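PDB 4QVR: DUF6844 domain-containing protein from Francisella tularensis subsp. tularensis, which is of unknown function but probably carries an N-terminal signal sequence, consistent with export from the cytoplasm. Local coordinates for residues A71-A76 against G250-K255; K278-D283 against N326-L331. One frame throughout, in Å; residues are numbered along the deposited sequence. Where two conformers were deposited one is given.

Contact 1: A71-A76 against G250-K255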
loop_
_atom_site.group_PDB
_atom_site.type_symbol
_atom_site.label_atom_id
_atom_site.label_comp_id
_atom_site.label_asym_id
_atom_site.label_seq_id
_atom_site.Cartn_x
_atom_site.Cartn_y
_atom_site.Cartn_z
ATOM N N ALA A 71 -0.855 -18.076 -9.747
ATOM C CA ALA A 71 -1.134 -17.586 -11.103
ATOM C C ALA A 71 -1.808 -16.212 -11.055
ATOM O O ALA A 71 -1.756 -15.470 -12.027
ATOM C CB ALA A 71 -2.017 -18.567 -11.861
ATOM N N ASN A 72 -2.469 -15.890 -9.940
ATOM C CA ASN A 72 -3.119 -14.583 -9.786
ATOM C C ASN A 72 -2.070 -13.512 -9.549
ATOM O O ASN A 72 -2.040 -12.490 -10.242
ATOM C CB ASN A 72 -4.099 -14.570 -8.608
ATOM C CG ASN A 72 -5.207 -15.597 -8.746
ATOM O OD1 ASN A 72 -5.668 -16.169 -7.751
ATOM N ND2 ASN A 72 -5.631 -15.847 -9.977
ATOM N N LEU A 73 -1.208 -13.748 -8.561
ATOM C CA LEU A 73 -0.158 -12.791 -8.237
ATOM C C LEU A 73 0.890 -12.712 -9.347
ATOM O O LEU A 73 1.333 -11.613 -9.678
ATOM C CB LEU A 73 0.467 -13.086 -6.867
ATOM C CG LEU A 73 -0.540 -13.035 -5.712
ATOM C CD1 LEU A 73 0.151 -13.199 -4.377
ATOM C CD2 LEU A 73 -1.331 -11.738 -5.726
ATOM N N ASN A 74 1.272 -13.849 -9.943
ATOM C CA ASN A 74 2.256 -13.815 -11.037
ATOM C C ASN A 74 1.688 -13.180 -12.308
ATOM O O ASN A 74 2.376 -12.418 -12.991
ATOM C CB ASN A 74 2.861 -15.204 -11.338
ATOM C CG ASN A 74 3.955 -15.617 -10.342
ATOM O OD1 ASN A 74 4.214 -14.940 -9.342
ATOM N ND2 ASN A 74 4.620 -16.726 -10.637
ATOM N N ASN A 75 0.441 -13.478 -12.640
ATOM C CA ASN A 75 -0.151 -12.872 -13.843
ATOM C C ASN A 75 -0.344 -11.365 -13.706
ATOM O O ASN A 75 -0.262 -10.643 -14.705
ATOM C CB ASN A 75 -1.466 -13.548 -14.241
ATOM C CG ASN A 75 -1.264 -14.983 -14.705
ATOM O OD1 ASN A 75 -0.129 -15.426 -14.920
ATOM N ND2 ASN A 75 -2.365 -15.717 -14.866
ATOM N N ALA A 76 -0.604 -10.902 -12.482
ATOM C CA ALA A 76 -0.785 -9.483 -12.209
ATOM C C ALA A 76 0.539 -8.744 -12.475
ATOM O O ALA A 76 0.556 -7.668 -13.082
ATOM C CB ALA A 76 -1.262 -9.267 -10.782
ATOM N N GLY A 250 -1.162 -8.553 5.293
ATOM C CA GLY A 250 -1.877 -9.374 4.290
ATOM C C GLY A 250 -2.518 -8.513 3.202
ATOM O O GLY A 250 -3.018 -9.018 2.206
ATOM N N LEU A 251 -2.509 -7.203 3.391
ATOM C CA LEU A 251 -3.098 -6.287 2.391
ATOM C C LEU A 251 -1.998 -5.980 1.370
ATOM O O LEU A 251 -1.031 -5.314 1.665
ATOM C CB LEU A 251 -3.610 -5.014 3.046
ATOM C CG LEU A 251 -4.435 -4.137 2.103
ATOM C CD1 LEU A 251 -5.776 -4.789 1.805
ATOM C CD2 LEU A 251 -4.676 -2.793 2.727
ATOM N N LEU A 252 -2.155 -6.478 0.163
ATOM C CA LEU A 252 -1.113 -6.376 -0.844
ATOM C C LEU A 252 -1.553 -5.637 -2.120
ATOM O O LEU A 252 -2.674 -5.844 -2.579
ATOM C CB LEU A 252 -0.793 -7.807 -1.212
ATOM C CG LEU A 252 0.442 -8.193 -1.979
ATOM C CD1 LEU A 252 1.639 -8.057 -1.049
ATOM C CD2 LEU A 252 0.283 -9.630 -2.441
ATOM N N PRO A 253 -0.681 -4.773 -2.688
ATOM C CA PRO A 253 -1.082 -4.138 -3.954
ATOM C C PRO A 253 -0.972 -5.153 -5.057
ATOM O O PRO A 253 -0.061 -5.994 -5.028
ATOM C CB PRO A 253 -0.033 -3.035 -4.188
ATOM C CG PRO A 253 0.916 -3.086 -3.039
ATOM C CD PRO A 253 0.422 -4.072 -2.017
ATOM N N ILE A 254 -1.866 -5.106 -6.031
ATOM C CA ILE A 254 -1.745 -6.052 -7.135
ATOM C C ILE A 254 -1.670 -5.405 -8.490
ATOM O O ILE A 254 -1.179 -6.031 -9.421
ATOM C CB ILE A 254 -2.804 -7.160 -7.105
ATOM C CG1 ILE A 254 -4.207 -6.581 -7.128
ATOM C CG2 ILE A 254 -2.594 -8.042 -5.870
ATOM C CD1 ILE A 254 -5.243 -7.669 -7.263
ATOM N N LYS A 255 -2.095 -4.143 -8.578
ATOM C CA LYS A 255 -2.057 -3.406 -9.797
ATOM C C LYS A 255 -2.093 -1.914 -9.495
ATOM O O LYS A 255 -2.816 -1.471 -8.602
ATOM C CB LYS A 255 -3.320 -3.751 -10.591
ATOM C CG LYS A 255 -3.400 -3.152 -11.997
ATOM C CD LYS A 255 -2.432 -3.873 -12.923
ATOM C CE LYS A 255 -2.245 -3.115 -14.219
ATOM N NZ LYS A 255 -1.178 -3.732 -15.025
HETATM O O HOH W 1 0.911 -5.319 -11.253
#
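Leu-73 of helix 67-78 and Leu-252 of strand 251-261 reach toward each other, tip to tip. Leu-73 CD1 stands 4.1 Å from Leu-252 CD2. The CG of Leu-73 lies beside its own backbone N (chi1 -60°), which turns the isobutyl end toward the strand although the CB leaves the helix obliquely. Its other methyl serves Ile-254. The two side chains cross at about a right angle, and Leu-73 CD2 lies 3.9 Å from Ile-254 CG2. This second pairing is less certain, because Ile-254 was modelled in two conformers. Three residues further along the helix, the CB of Ala-76 points toward the strand. It rests 3.5 Å from Ile-254 O, so here a methyl meets a carbonyl and not a side chain.

The helix and strand segments approach to 8.6 Å between axes, at 56°. The strand is an outer strand of a three-stranded antiparallel sheet. Ile-254 has a helix-like psi of -19°, and both it and Lys-255 bond through the backbone to Val-270 opposite. This is consistent with a classic beta bulge. Phe-322, of the neighbouring sheet, and Ile-272 also pack on Leu-73, so the leucine sits where helix and sheets meet.

At the polar end, a water lies 3.0 Å from Ala-76 O and 2.9 Å from Ile-254 O. It can donate to either, but it cannot serve every acceptor near it at once. Thr-79 OG1 also bonds to Ala-76 O and to Lys-255 NZ.

No direct hydrogen bond joins the two segments. Their cohesion therefore rests on packing of Leu-73 and Ala-76 against Leu-252 and Ile-254, with a water between two carbonyls beside Ala-76.

Contact 2: K278-D283 against N326-L331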
loop_
_atom_site.group_PDB
_atom_site.type_symbol
_atom_site.label_atom_id
_atom_site.label_comp_id
_atom_site.label_asym_id
_atom_site.label_seq_id
_atom_site.Cartn_x
_atom_site.Cartn_y
_atom_site.Cartn_z
ATOM N N LYS A 278 -0.625 -12.940 4.720
ATOM C CA LYS A 278 -0.344 -12.547 6.097
ATOM C C LYS A 278 0.445 -13.657 6.827
ATOM O O LYS A 278 1.404 -13.378 7.535
ATOM C CB LYS A 278 -1.619 -12.249 6.878
ATOM C CG LYS A 278 -1.328 -12.037 8.361
ATOM C CD LYS A 278 -2.572 -11.739 9.171
ATOM C CE LYS A 278 -2.208 -11.567 10.635
ATOM N NZ LYS A 278 -3.353 -11.060 11.425
ATOM N N GLY A 279 0.000 -14.904 6.665
ATOM C CA GLY A 279 0.625 -16.069 7.298
ATOM C C GLY A 279 2.013 -16.384 6.769
ATOM O O GLY A 279 2.864 -16.887 7.497
HETATM N N MSE A 280 2.242 -16.095 5.496
HETATM C CA MSE A 280 3.543 -16.316 4.895
HETATM C C MSE A 280 4.550 -15.403 5.548
HETATM O O MSE A 280 5.628 -15.848 5.940
HETATM C CB MSE A 280 3.433 -16.054 3.404
HETATM C CG MSE A 280 4.737 -16.327 2.677
HETATM SE SE MSE A 280 4.785 -15.215 1.060
HETATM C CE MSE A 280 4.952 -13.408 1.826
ATOM N N PHE A 281 4.220 -14.124 5.685
ATOM C CA PHE A 281 5.149 -13.191 6.326
ATOM C C PHE A 281 5.413 -13.477 7.800
ATOM O O PHE A 281 6.533 -13.275 8.281
ATOM C CB PHE A 281 4.696 -11.753 6.168
ATOM C CG PHE A 281 4.930 -11.203 4.805
ATOM C CD1 PHE A 281 6.226 -11.040 4.338
ATOM C CD2 PHE A 281 3.874 -10.803 3.997
ATOM C CE1 PHE A 281 6.461 -10.501 3.080
ATOM C CE2 PHE A 281 4.104 -10.269 2.743
ATOM C CZ PHE A 281 5.398 -10.109 2.281
ATOM N N GLU A 282 4.396 -13.930 8.523
ATOM C CA GLU A 282 4.586 -14.252 9.930
ATOM C C GLU A 282 5.503 -15.477 10.042
ATOM O O GLU A 282 6.359 -15.538 10.923
ATOM C CB GLU A 282 3.248 -14.513 10.614
ATOM C CG GLU A 282 3.372 -14.804 12.102
ATOM C CD GLU A 282 2.052 -15.198 12.734
ATOM O OE1 GLU A 282 2.066 -15.651 13.906
ATOM O OE2 GLU A 282 1.004 -15.070 12.056
ATOM N N ASP A 283 5.305 -16.447 9.150
ATOM C CA ASP A 283 6.133 -17.658 9.099
ATOM C C ASP A 283 7.533 -17.307 8.619
ATOM O O ASP A 283 8.515 -17.905 9.061
ATOM C CB ASP A 283 5.518 -18.720 8.180
ATOM C CG ASP A 283 4.200 -19.266 8.712
ATOM O OD1 ASP A 283 3.901 -19.078 9.912
ATOM O OD2 ASP A 283 3.459 -19.886 7.920
ATOM N N ASN A 326 9.262 -22.402 -6.558
ATOM C CA ASN A 326 8.091 -22.245 -5.664
ATOM C C ASN A 326 8.363 -21.297 -4.468
ATOM O O ASN A 326 7.602 -21.288 -3.499
ATOM C CB ASN A 326 7.554 -23.607 -5.165
ATOM C CG ASN A 326 7.126 -24.535 -6.301
ATOM O OD1 ASN A 326 7.248 -24.196 -7.480
ATOM N ND2 ASN A 326 6.618 -25.714 -5.945
ATOM N N LYS A 327 9.434 -20.496 -4.559
ATOM C CA LYS A 327 9.819 -19.547 -3.501
ATOM C C LYS A 327 9.256 -18.143 -3.719
ATOM O O LYS A 327 9.354 -17.588 -4.820
ATOM C CB LYS A 327 11.349 -19.422 -3.394
ATOM C CG LYS A 327 12.063 -20.596 -2.746
ATOM C CD LYS A 327 11.706 -20.719 -1.272
ATOM C CE LYS A 327 12.492 -21.829 -0.594
ATOM N NZ LYS A 327 12.165 -21.930 0.857
ATOM N N PRO A 328 8.677 -17.556 -2.660
ATOM C CA PRO A 328 8.163 -16.212 -2.802
ATOM C C PRO A 328 9.273 -15.187 -2.820
ATOM O O PRO A 328 10.311 -15.354 -2.206
ATOM C CB PRO A 328 7.301 -16.012 -1.551
ATOM C CG PRO A 328 7.785 -17.026 -0.566
ATOM C CD PRO A 328 8.319 -18.167 -1.365
ATOM N N TYR A 329 9.038 -14.110 -3.531
ATOM C CA TYR A 329 9.999 -13.052 -3.580
ATOM C C TYR A 329 9.196 -11.778 -3.669
ATOM O O TYR A 329 8.025 -11.790 -4.051
ATOM C CB TYR A 329 10.939 -13.236 -4.780
ATOM C CG TYR A 329 10.201 -13.312 -6.088
ATOM C CD1 TYR A 329 9.582 -12.198 -6.607
ATOM C CD2 TYR A 329 10.122 -14.489 -6.803
ATOM C CE1 TYR A 329 8.902 -12.245 -7.796
ATOM C CE2 TYR A 329 9.438 -14.543 -8.006
ATOM C CZ TYR A 329 8.835 -13.408 -8.493
ATOM O OH TYR A 329 8.152 -13.411 -9.681
ATOM N N ILE A 330 9.824 -10.670 -3.324
ATOM C CA ILE A 330 9.157 -9.400 -3.360
ATOM C C ILE A 330 9.817 -8.503 -4.386
ATOM O O ILE A 330 11.028 -8.350 -4.376
ATOM C CB ILE A 330 9.218 -8.758 -1.975
ATOM C CG1 ILE A 330 8.477 -9.681 -0.997
ATOM C CG2 ILE A 330 8.604 -7.359 -2.005
ATOM C CD1 ILE A 330 8.839 -9.475 0.447
ATOM N N LEU A 331 9.015 -7.938 -5.282
ATOM C CA LEU A 331 9.520 -7.031 -6.286
ATOM C C LEU A 331 9.157 -5.647 -5.826
ATOM O O LEU A 331 8.140 -5.462 -5.187
ATOM C CB LEU A 331 8.884 -7.286 -7.633
ATOM C CG LEU A 331 9.068 -8.682 -8.196
ATOM C CD1 LEU A 331 8.446 -8.733 -9.585
ATOM C CD2 LEU A 331 10.530 -9.027 -8.261
#
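Met-280 holds its CG anti to the backbone N (chi1 -177°), and the chain carries the selenium out from helix 275-285 to Pro-328. The residue is present as selenomethionine. A bend at chi3 (68°) then folds the terminal methyl away from the proline. Phe-281 starts differently. Its CG sits beside the backbone N (chi1 -76°), and the far end of its ring comes close to Ile-330 even though its CB does not aim at the strand.

Met-280 and Pro-328 run past one another, pointing opposite ways. The selenium touches the side of the pyrrolidine ring, with SE 3.7 Å from Pro-328 CB and 3.9 Å from its CG. Ile-330 extends from the strand side to meet Phe-281 and puts its tip against the ring edge, near the ring plane. Ile-330 CD1 is 3.7 Å from Phe-281 CE1 and 4.0 Å from Phe-281 CZ. One face of that ring is covered from within the helix. Met-280 CE stands 3.2 Å above the plane, over the ring centre, in a CH-pi contact. No hydrogen bond crosses between 278-283 and 326-331. Phe-281 and Ile-330 are buried, whereas Met-280 and Pro-328 remain partly exposed.

The packing is helix on sheet. Strand 328-337 is an inner strand of a four-stranded antiparallel sheet, between 318-322 and 440-448. Its residues alternate in the usual way. Pro-328 and Ile-330 point toward helix 275-285, while Tyr-329 points away and packs on Pro-300 and Leu-303.

Leu-364 and Leu-367 of helix 349-370 also touch Ile-330, so two helices share this isoleucine. Gln-371, just after that helix, touches Phe-281.

How the contacts relate
Each contact sets a helix on a strand, but no helix or strand is used twice. Contact 1 is the more buried; contact 2 runs from the interior toward the surface, and its centre is farther from the chain's centre, about 16 Å against about 12 Å. Their chemistry differs too. Contact 1 joins aliphatic packing to water and a backbone carbonyl, while contact 2 is entirely apolar and adds an aromatic ring and selenium. The two strands lie in different sheets. Their centres are about 12 Å apart, and Gly-250 CA lies 3.9 Å from Lys-278 CB.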